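Local coordinates for DUF3256 domain-containing protein (Porphyromonas gingivalis W83, PDB 2P3P), which is of unknown function but can bind a magnesium ion and is predicted to be a membrane protein, at residues G10-F16 and L63-I68; V75-R81 and C93-V98; V102-I107 and Y154-S158; R169-T173 and F187-E191. All blocks are in the same frame, centred on the assembly; numbering follows the deposited sequence. Where two conformers were deposited one is given.

The four contacts follow one another along the chain. Each closes before the next opens, so none nest and none cross. Contact 1 closes a loop of 46 residues and brings helix 11-18 to the turn between strands 58-64 and 67-72. Contact 2 closes the adjacent hairpin of strands 77-84 and 90-98. It touches contact 1 through N66 and R81 and through I68 and M80, in the same sheet. Contact 3 closes a second 46-residue loop and joins that seven-stranded sheet to the four-stranded one, with T97 and S105 linking it to contact 2. Contact 4 closes a 13-residue loop beyond strand 165-170, and A103 and T171 link it to contact 3.

Contact 1: residues G10-F16 and L63-I68; sequences GELERCF and LNRNFI
F16 and L12 are the two helix side chains that meet the turn segment. The methyl CD1 of I68 sits over one face of the F16 ring. It lies 3.7 Å from the ring centroid and 22° off the normal, a CH-pi contact. The F16 side chain leaves the helix with CG anti to the backbone N (chi1 -172°), which swings the ring toward the strands. On the strand side, I68 CG1 lies beside its own backbone N, and the extended chain carries CD1 to the ring. L63 reaches F16 with CD2 4.0 Å from CE2, the two side chains crossing at about a right angle.

L12 uses its CD2 branch. This methyl rests on the backbone of the turn, 3.4 Å from F67 N, and also touches I68 CG1 at 3.9 Å. The segment 63-68 is the tight end of a beta hairpin joining strands 58-64 and 67-72. R65 and N66 form its two-residue loop. N64 OD1 accepts from N66 N in an Asx turn (2.9 Å), using an in-plane lone pair, and this braces the loop.

Polar contact across the segments passes through water. R65 O accepts from two waters. One takes the N-H of L12 and the other the N-H of E13, both in the first turn of helix 11-18. G10 is the N-cap. In one of its two conformers R65 lays a guanidinium face over G10 CA, a contact that is therefore uncertain. I82 and C36 add further cover to L12 and F16.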
# COMPACT_ATOMS: atom_id res chain seq x y z
N GLY A 10 -4.96 21.72 1.01
CA GLY A 10 -5.11 20.79 2.11
C GLY A 10 -3.77 20.30 2.58
O GLY A 10 -2.75 20.59 1.96
N GLU A 11 -3.79 19.49 3.63
CA GLU A 11 -2.55 19.05 4.24
C GLU A 11 -1.75 18.08 3.36
O GLU A 11 -0.51 18.17 3.30
CB GLU A 11 -2.83 18.44 5.60
CG GLU A 11 -1.60 18.11 6.35
CD GLU A 11 -1.86 17.71 7.76
OE1 GLU A 11 -2.97 17.17 8.06
OE2 GLU A 11 -0.95 17.91 8.57
N LEU A 12 -2.45 17.19 2.64
CA LEU A 12 -1.75 16.21 1.80
C LEU A 12 -1.03 16.94 0.68
O LEU A 12 0.14 16.64 0.40
CB LEU A 12 -2.70 15.15 1.25
CG LEU A 12 -2.03 14.11 0.34
CD1 LEU A 12 -0.99 13.34 1.16
CD2 LEU A 12 -3.10 13.18 -0.28
N GLU A 13 -1.72 17.90 0.06
CA GLU A 13 -1.12 18.76 -0.99
C GLU A 13 0.14 19.48 -0.50
O GLU A 13 1.18 19.47 -1.16
CB GLU A 13 -2.12 19.76 -1.51
CG GLU A 13 -1.49 20.92 -2.28
CD GLU A 13 -2.44 21.78 -3.07
OE1 GLU A 13 -3.66 21.59 -3.02
OE2 GLU A 13 -1.93 22.70 -3.77
N ARG A 14 0.05 20.08 0.69
CA ARG A 14 1.21 20.73 1.31
C ARG A 14 2.39 19.79 1.45
O ARG A 14 3.51 20.11 1.07
CB ARG A 14 0.84 21.28 2.69
CG ARG A 14 -0.31 22.28 2.67
CD ARG A 14 -0.15 23.31 3.76
NE ARG A 14 -0.35 22.76 5.10
CZ ARG A 14 -1.53 22.49 5.65
NH1 ARG A 14 -2.66 22.69 4.97
NH2 ARG A 14 -1.59 21.99 6.88
N CYS A 15 2.13 18.61 2.01
CA CYS A 15 3.19 17.61 2.25
C CYS A 15 3.80 17.11 0.96
O CYS A 15 5.03 16.97 0.86
CB CYS A 15 2.63 16.46 3.09
SG CYS A 15 2.14 16.92 4.73
N PHE A 16 2.95 16.84 -0.02
CA PHE A 16 3.39 16.40 -1.34
C PHE A 16 4.30 17.42 -2.02
O PHE A 16 5.34 17.07 -2.63
CB PHE A 16 2.19 16.15 -2.25
CG PHE A 16 2.55 15.51 -3.54
CD1 PHE A 16 3.12 14.27 -3.57
CD2 PHE A 16 2.23 16.13 -4.75
CE1 PHE A 16 3.41 13.64 -4.77
CE2 PHE A 16 2.51 15.50 -5.95
CZ PHE A 16 3.12 14.26 -5.96
N LEU A 63 -4.22 12.80 -8.45
CA LEU A 63 -4.05 13.83 -7.43
C LEU A 63 -5.42 14.24 -6.88
O LEU A 63 -6.20 14.86 -7.57
CB LEU A 63 -3.32 15.05 -7.99
CG LEU A 63 -1.94 14.79 -8.61
CD1 LEU A 63 -1.45 16.06 -9.31
CD2 LEU A 63 -0.89 14.33 -7.59
N ASN A 64 -5.67 13.89 -5.62
CA ASN A 64 -6.90 14.24 -4.93
C ASN A 64 -6.52 14.86 -3.56
O ASN A 64 -5.47 14.58 -3.01
CB ASN A 64 -7.77 12.96 -4.82
CG ASN A 64 -9.11 13.19 -4.15
OD1 ASN A 64 -9.18 13.53 -2.96
ND2 ASN A 64 -10.20 12.98 -4.89
N ARG A 65 -7.39 15.74 -3.05
CA ARG A 65 -7.16 16.41 -1.76
C ARG A 65 -6.93 15.42 -0.62
O ARG A 65 -6.25 15.76 0.37
CB ARG A 65 -8.35 17.33 -1.40
CG ARG A 65 -8.05 18.28 -0.23
CD ARG A 65 -9.30 18.90 0.36
NE ARG A 65 -8.99 19.90 1.38
CZ ARG A 65 -8.58 21.13 1.11
NH1 ARG A 65 -8.47 21.55 -0.14
NH2 ARG A 65 -8.34 21.97 2.11
N ASN A 66 -7.51 14.23 -0.74
CA ASN A 66 -7.39 13.20 0.29
C ASN A 66 -6.57 11.98 -0.03
O ASN A 66 -6.37 11.14 0.85
CB ASN A 66 -8.78 12.79 0.77
CG ASN A 66 -9.50 13.95 1.42
OD1 ASN A 66 -10.63 14.27 1.05
ND2 ASN A 66 -8.85 14.60 2.38
N PHE A 67 -6.05 11.87 -1.25
CA PHE A 67 -5.12 10.78 -1.56
C PHE A 67 -4.38 11.08 -2.88
O PHE A 67 -4.91 11.79 -3.76
CB PHE A 67 -5.89 9.46 -1.70
CG PHE A 67 -6.85 9.43 -2.88
CD1 PHE A 67 -6.41 9.00 -4.13
CD2 PHE A 67 -8.17 9.81 -2.74
CE1 PHE A 67 -7.25 9.00 -5.21
CE2 PHE A 67 -9.04 9.81 -3.88
CZ PHE A 67 -8.56 9.40 -5.07
N ILE A 68 -3.17 10.54 -3.01
CA ILE A 68 -2.40 10.58 -4.23
C ILE A 68 -2.02 9.12 -4.58
O ILE A 68 -1.51 8.39 -3.73
CB ILE A 68 -1.13 11.44 -4.04
CG1 ILE A 68 -1.55 12.92 -3.86
CG2 ILE A 68 -0.12 11.20 -5.18
CD1 ILE A 68 -0.49 13.80 -3.40
O HOH W 1 -5.45 16.64 2.78
O HOH W 2 -4.60 18.22 0.18

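Contact 2: residues V75-R81 and C93-V98; sequences VGEVFMR and CVVTTV
E77, F79 and R81 pair with T97, V95 and C93 through six backbone hydrogen bonds. Each pair is joined both ways. The shortest runs from V95 N to F79 O, at 2.7 Å. The longest runs from R81 N to C93 O, at 3.0 Å. Between these pairs the alpha hydrogens approach carbonyl oxygens, the closest being T96 CA at 3.1 Å from E77 O. The pairs V78-T96 and M80-V94 are non-hydrogen-bonded. This regular register belongs to the antiparallel hairpin of strands 77-84 and 90-98, in the middle of the seven-stranded sheet.

Apolar contact lies on the face that carries V78, M80, V94 and T96. V78 CG1 and V94 CG1 meet at 3.5 Å, both methyls being anti to their backbone N. The other V94 methyl, CG2, lies 3.8 Å from M80 CB. V78 and T96 stand side by side and point the same way.

The other face carries E77, T97 and R81 together with F79, V95 and C93. F79 and C93 touch L159, and V95 touches V157. One water donates to E77 OE1 and V95 O. It accepts from T97 OG1 at 2.6 Å. E77 OE2 forms a salt bridge with R69, and T97 OG1 is also bonded to S105 OG. R81 NE donates to N66 O.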
# COMPACT_ATOMS: atom_id res chain seq x y z
N VAL A 75 9.24 1.15 -9.21
CA VAL A 75 8.88 0.71 -7.86
C VAL A 75 7.41 0.25 -7.71
O VAL A 75 6.97 -0.18 -6.63
CB VAL A 75 9.13 1.82 -6.84
CG1 VAL A 75 10.62 2.14 -6.77
CG2 VAL A 75 8.32 3.07 -7.21
N GLY A 76 6.65 0.35 -8.78
CA GLY A 76 5.25 -0.04 -8.75
C GLY A 76 4.36 1.13 -8.34
O GLY A 76 4.61 2.28 -8.73
N GLU A 77 3.29 0.80 -7.63
CA GLU A 77 2.31 1.79 -7.16
C GLU A 77 2.73 2.41 -5.83
O GLU A 77 3.10 1.71 -4.91
CB GLU A 77 0.96 1.12 -6.94
CG GLU A 77 -0.07 2.07 -6.42
CD GLU A 77 -1.41 1.43 -6.26
OE1 GLU A 77 -1.57 0.69 -5.25
OE2 GLU A 77 -2.27 1.66 -7.13
N VAL A 78 2.58 3.74 -5.74
CA VAL A 78 2.71 4.48 -4.48
C VAL A 78 1.40 5.17 -4.21
O VAL A 78 0.92 5.97 -5.03
CB VAL A 78 3.85 5.54 -4.60
CG1 VAL A 78 3.89 6.52 -3.33
CG2 VAL A 78 5.16 4.91 -4.90
N PHE A 79 0.82 4.87 -3.04
CA PHE A 79 -0.46 5.42 -2.65
C PHE A 79 -0.23 6.07 -1.29
O PHE A 79 0.32 5.46 -0.40
CB PHE A 79 -1.51 4.33 -2.56
CG PHE A 79 -2.85 4.84 -2.19
CD1 PHE A 79 -3.68 5.39 -3.17
CD2 PHE A 79 -3.29 4.79 -0.88
CE1 PHE A 79 -4.98 5.88 -2.84
CE2 PHE A 79 -4.58 5.27 -0.55
CZ PHE A 79 -5.40 5.83 -1.52
N MSE A 80 -0.59 7.33 -1.16
CA MSE A 80 -0.32 8.03 0.09
C MSE A 80 -1.50 8.85 0.52
O MSE A 80 -2.29 9.38 -0.31
CB MSE A 80 0.91 8.94 -0.03
CG MSE A 80 0.72 10.10 -0.91
SE MSE A 80 2.30 11.30 -0.93
CE MSE A 80 3.46 10.12 -1.89
N ARG A 81 -1.62 8.96 1.84
CA ARG A 81 -2.74 9.64 2.49
C ARG A 81 -2.27 10.16 3.83
O ARG A 81 -1.35 9.59 4.38
CB ARG A 81 -3.89 8.68 2.77
CG ARG A 81 -4.64 8.24 1.55
CD ARG A 81 -6.03 7.74 1.88
NE ARG A 81 -6.87 8.83 2.35
CZ ARG A 81 -7.92 8.65 3.13
NH1 ARG A 81 -8.20 7.45 3.59
NH2 ARG A 81 -8.64 9.70 3.50
N CYS A 93 0.85 8.13 5.59
CA CYS A 93 0.89 6.70 5.37
C CYS A 93 1.08 6.48 3.89
O CYS A 93 0.31 7.03 3.08
CB CYS A 93 -0.43 6.06 5.82
SG CYS A 93 -0.49 4.23 5.53
N VAL A 94 2.11 5.70 3.52
CA VAL A 94 2.43 5.53 2.12
C VAL A 94 2.48 4.03 1.93
O VAL A 94 3.13 3.33 2.71
CB VAL A 94 3.78 6.19 1.69
CG1 VAL A 94 3.98 6.09 0.16
CG2 VAL A 94 3.83 7.64 2.09
N VAL A 95 1.76 3.55 0.93
CA VAL A 95 1.71 2.13 0.65
C VAL A 95 2.30 1.97 -0.75
O VAL A 95 1.80 2.54 -1.73
CB VAL A 95 0.25 1.54 0.69
CG1 VAL A 95 0.27 0.03 0.43
CG2 VAL A 95 -0.44 1.84 1.99
N THR A 96 3.37 1.20 -0.82
CA THR A 96 4.11 1.04 -2.08
C THR A 96 4.06 -0.42 -2.45
O THR A 96 4.49 -1.29 -1.65
CB THR A 96 5.56 1.51 -1.97
OG1 THR A 96 5.63 2.87 -1.52
CG2 THR A 96 6.26 1.40 -3.36
N THR A 97 3.54 -0.71 -3.64
CA THR A 97 3.20 -2.05 -4.05
C THR A 97 3.84 -2.39 -5.38
O THR A 97 3.49 -1.79 -6.43
CB THR A 97 1.65 -2.25 -4.18
OG1 THR A 97 0.97 -1.88 -2.98
CG2 THR A 97 1.35 -3.71 -4.51
N VAL A 98 4.76 -3.35 -5.37
CA VAL A 98 5.27 -3.89 -6.65
C VAL A 98 4.14 -4.77 -7.23
O VAL A 98 3.43 -5.45 -6.48
CB VAL A 98 6.59 -4.67 -6.47
CG1 VAL A 98 7.61 -3.79 -5.80
CG2 VAL A 98 6.36 -5.90 -5.64
O HOH W 3 0.01 0.56 -2.98

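Contact 3: residues V102-I107 and Y154-S158; sequences VADSRI and YMQVS
Y154 lies against V102 and D104. V102 has two conformers, so its contact is less certain. In one of them V102 CG1 approaches Y154 CD2 at 3.9 Å, over one face of the ring. D104 CG lies at the ring edge, 3.8 Å from Y154 CD1, with the carboxylate plane close to perpendicular to the ring. The Y154 side chain is about 9 Å from that of S149, a magnesium-binding residue, although no magnesium is bound to this chain.

M155 bonds to segment 102-107 through both its backbone N and its O. The N donates to D104 OD1 at 3.1 Å, on the anti side and tilted somewhat out of the carboxylate plane. The O accepts from S105 N at 2.9 Å. A water also donates to M155 O and to S105 O.

Q156 lays its extended chain alongside A103, with OE1 3.4 Å from A103 CB.

V157 N donates to S105 OG at 2.8 Å, nearly straight at 172°. The same OG is hydrogen-bonded to T97 OG1. V157 CB packs on S105 CB, 3.7 Å away.

Strands 104-107 and 155-158 meet at 56°, so a regular ladder does not form. S105 N to M155 O is the only direct backbone bond. Side-chain oxygens of D104 and S105 take the place of main-chain carbonyls in meeting M155 N and V157 N, with apolar contacts of V157 alongside.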
# COMPACT_ATOMS: atom_id res chain seq x y z
N VAL A 102 5.08 -10.68 -8.42
CA VAL A 102 3.93 -10.98 -7.54
C VAL A 102 3.63 -9.76 -6.66
O VAL A 102 4.52 -9.21 -6.03
CB VAL A 102 4.15 -12.25 -6.68
CG1 VAL A 102 2.84 -12.64 -5.94
CG2 VAL A 102 4.62 -13.41 -7.53
N ALA A 103 2.36 -9.37 -6.62
CA ALA A 103 1.93 -8.14 -5.94
C ALA A 103 2.26 -8.25 -4.45
O ALA A 103 1.95 -9.26 -3.82
CB ALA A 103 0.44 -7.89 -6.17
N ASP A 104 2.96 -7.24 -3.93
CA ASP A 104 3.50 -7.25 -2.57
C ASP A 104 3.73 -5.81 -2.15
O ASP A 104 4.34 -5.02 -2.89
CB ASP A 104 4.77 -8.11 -2.53
CG ASP A 104 5.25 -8.41 -1.12
OD1 ASP A 104 4.40 -8.72 -0.23
OD2 ASP A 104 6.51 -8.37 -0.89
N SER A 105 3.19 -5.45 -0.98
CA SER A 105 3.15 -4.09 -0.51
C SER A 105 4.11 -3.87 0.67
O SER A 105 4.32 -4.77 1.47
CB SER A 105 1.72 -3.75 -0.06
OG SER A 105 0.81 -3.80 -1.14
N ARG A 106 4.58 -2.62 0.79
CA ARG A 106 5.25 -2.11 1.99
C ARG A 106 4.41 -0.94 2.46
O ARG A 106 3.92 -0.17 1.64
CB ARG A 106 6.66 -1.62 1.66
CG ARG A 106 7.59 -2.69 1.12
CD ARG A 106 9.05 -2.19 0.83
NE ARG A 106 9.00 -0.98 0.03
CZ ARG A 106 8.94 0.24 0.57
NH1 ARG A 106 8.97 0.35 1.89
NH2 ARG A 106 8.79 1.32 -0.20
N ILE A 107 4.18 -0.84 3.75
CA ILE A 107 3.53 0.33 4.35
C ILE A 107 4.62 1.10 5.13
O ILE A 107 5.30 0.53 6.03
CB ILE A 107 2.38 -0.05 5.30
CG1 ILE A 107 1.40 -1.01 4.66
CG2 ILE A 107 1.62 1.22 5.74
CD1 ILE A 107 0.32 -1.45 5.62
N TYR A 154 3.73 -13.29 0.28
CA TYR A 154 3.37 -12.05 -0.42
C TYR A 154 1.97 -11.62 -0.04
O TYR A 154 1.05 -12.44 0.08
CB TYR A 154 3.50 -12.21 -1.94
CG TYR A 154 4.83 -12.73 -2.41
CD1 TYR A 154 5.95 -11.93 -2.36
CD2 TYR A 154 4.97 -14.02 -2.93
CE1 TYR A 154 7.19 -12.37 -2.80
CE2 TYR A 154 6.23 -14.48 -3.37
CZ TYR A 154 7.32 -13.64 -3.31
OH TYR A 154 8.59 -14.04 -3.73
N MSE A 155 1.82 -10.33 0.20
CA MSE A 155 0.53 -9.74 0.51
C MSE A 155 0.42 -8.35 -0.12
O MSE A 155 1.36 -7.54 -0.11
CB MSE A 155 0.27 -9.65 2.03
CG MSE A 155 0.29 -11.00 2.76
SE MSE A 155 0.43 -10.75 4.68
CE MSE A 155 0.95 -12.61 5.21
N GLN A 156 -0.74 -8.10 -0.71
CA GLN A 156 -1.04 -6.82 -1.34
C GLN A 156 -2.02 -6.02 -0.47
O GLN A 156 -3.10 -6.50 -0.10
CB GLN A 156 -1.67 -7.04 -2.73
CG GLN A 156 -1.97 -5.72 -3.45
CD GLN A 156 -2.39 -5.92 -4.89
OE1 GLN A 156 -2.71 -7.05 -5.32
NE2 GLN A 156 -2.46 -4.84 -5.62
N VAL A 157 -1.62 -4.80 -0.14
CA VAL A 157 -2.44 -3.90 0.62
C VAL A 157 -3.13 -2.84 -0.25
O VAL A 157 -2.53 -2.29 -1.16
CB VAL A 157 -1.55 -3.19 1.62
CG1 VAL A 157 -2.31 -2.12 2.37
CG2 VAL A 157 -0.91 -4.25 2.60
N SER A 158 -4.39 -2.55 0.09
CA SER A 158 -5.14 -1.41 -0.47
C SER A 158 -5.67 -0.52 0.66
O SER A 158 -6.58 -0.90 1.38
CB SER A 158 -6.33 -1.89 -1.28
OG SER A 158 -6.91 -0.81 -2.00
O HOH W 4 2.27 -6.55 2.33

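Contact 4: residues R169-T173 and F187-E191; sequences RQTVT and FLSPE
Q170 reaches across to L188 and S189. From CB, which points toward the second segment, CG takes the crowded position between the backbone N and the carbonyl carbon (chi1 61°). A second bend follows at chi2. CG passes 3.8 Å from S189 O. CD lies 4.1 Å from L188 CG.

The amide then divides its work. OE1 bonds within its own segment, and L188 CD2 lies 4.1 Å from it. It accepts from T173 N at 3.1 Å, in the carbonyl plane on a lone pair, and more weakly from V172 N. NE2 donates to T173 OG1 and to S189 O. The latter, 3.2 Å from NE2, lies close to the amide plane of Q170, although NE2 stands 56° above the S189 carbonyl plane. These bonds fix the rotation of the amide.

L188 comes from the opposite direction and slides past T173, with CD2 3.4 Å from T173 OG1. A water bridges T173 OG1 and L188 O.

The V172 side chain is about 6 Å from that of S149, a magnesium-binding residue. The contact joins the end of strand 165-170 to the loop between helix 181-184 and strand 193-197. F131 covers Q170. F187 meets F132 edge-to-face and also packs on Y143 of helix 141-146.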
# COMPACT_ATOMS: atom_id res chain seq x y z
N ARG A 169 -4.65 -8.64 1.17
CA ARG A 169 -4.94 -9.91 0.55
C ARG A 169 -3.61 -10.64 0.41
O ARG A 169 -2.60 -10.02 0.04
CB ARG A 169 -5.62 -9.74 -0.81
CG ARG A 169 -4.80 -9.04 -1.86
CD ARG A 169 -5.54 -8.78 -3.18
NE ARG A 169 -6.75 -7.96 -3.00
CZ ARG A 169 -7.84 -8.06 -3.76
NH1 ARG A 169 -7.90 -8.91 -4.77
NH2 ARG A 169 -8.88 -7.29 -3.53
N GLN A 170 -3.60 -11.92 0.77
CA GLN A 170 -2.47 -12.76 0.44
C GLN A 170 -2.43 -13.00 -1.06
O GLN A 170 -3.46 -13.19 -1.72
CB GLN A 170 -2.39 -14.07 1.28
CG GLN A 170 -3.58 -15.06 1.17
CD GLN A 170 -3.51 -15.92 -0.08
OE1 GLN A 170 -2.45 -16.04 -0.70
NE2 GLN A 170 -4.64 -16.44 -0.51
N THR A 171 -1.24 -12.93 -1.62
CA THR A 171 -1.07 -13.19 -3.04
C THR A 171 -0.20 -14.43 -3.25
O THR A 171 0.36 -14.59 -4.33
CB THR A 171 -0.51 -11.97 -3.79
OG1 THR A 171 0.71 -11.55 -3.17
CG2 THR A 171 -1.47 -10.77 -3.78
N VAL A 172 -0.13 -15.30 -2.24
CA VAL A 172 0.54 -16.60 -2.35
C VAL A 172 -0.22 -17.56 -3.31
O VAL A 172 0.38 -18.29 -4.12
CB VAL A 172 0.71 -17.28 -0.93
CG1 VAL A 172 1.27 -18.68 -1.04
CG2 VAL A 172 1.58 -16.42 -0.01
N THR A 173 -1.54 -17.63 -3.18
CA THR A 173 -2.30 -18.57 -3.96
C THR A 173 -2.00 -18.47 -5.45
O THR A 173 -1.80 -19.49 -6.10
CB THR A 173 -3.81 -18.45 -3.74
OG1 THR A 173 -4.11 -18.67 -2.36
CG2 THR A 173 -4.55 -19.50 -4.62
N PHE A 187 -7.59 -24.93 2.82
CA PHE A 187 -7.17 -24.18 3.98
C PHE A 187 -6.75 -22.70 3.76
O PHE A 187 -6.85 -21.92 4.67
CB PHE A 187 -6.11 -24.95 4.75
CG PHE A 187 -4.73 -24.87 4.16
CD1 PHE A 187 -3.87 -23.83 4.51
CD2 PHE A 187 -4.31 -25.82 3.24
CE1 PHE A 187 -2.61 -23.77 3.98
CE2 PHE A 187 -3.05 -25.76 2.70
CZ PHE A 187 -2.22 -24.73 3.03
N LEU A 188 -6.32 -22.34 2.56
CA LEU A 188 -5.84 -21.00 2.28
C LEU A 188 -6.89 -20.15 1.55
O LEU A 188 -7.24 -20.45 0.39
CB LEU A 188 -4.63 -21.06 1.39
CG LEU A 188 -3.93 -19.74 1.20
CD1 LEU A 188 -3.66 -19.03 2.61
CD2 LEU A 188 -2.60 -20.00 0.42
N SER A 189 -7.37 -19.11 2.21
CA SER A 189 -8.52 -18.36 1.72
C SER A 189 -8.04 -17.13 0.99
O SER A 189 -7.15 -16.44 1.45
CB SER A 189 -9.44 -17.89 2.87
OG SER A 189 -10.40 -16.94 2.41
N PRO A 190 -8.70 -16.79 -0.11
CA PRO A 190 -8.40 -15.57 -0.85
C PRO A 190 -9.08 -14.35 -0.27
O PRO A 190 -8.84 -13.23 -0.76
CB PRO A 190 -8.97 -15.88 -2.24
CG PRO A 190 -10.13 -16.77 -1.98
CD PRO A 190 -9.87 -17.48 -0.66
N GLU A 191 -9.93 -14.51 0.74
CA GLU A 191 -10.64 -13.35 1.29
C GLU A 191 -9.68 -12.33 1.95
O GLU A 191 -8.86 -12.68 2.79
CB GLU A 191 -11.66 -13.77 2.32
CG GLU A 191 -12.76 -12.76 2.55
CD GLU A 191 -13.66 -12.57 1.34
OE1 GLU A 191 -13.75 -13.51 0.50
OE2 GLU A 191 -14.27 -11.48 1.22
O HOH W 5 -6.42 -12.85 1.05
O HOH W 6 -6.09 -13.50 -1.60
O HOH W 7 -5.67 -20.81 -1.92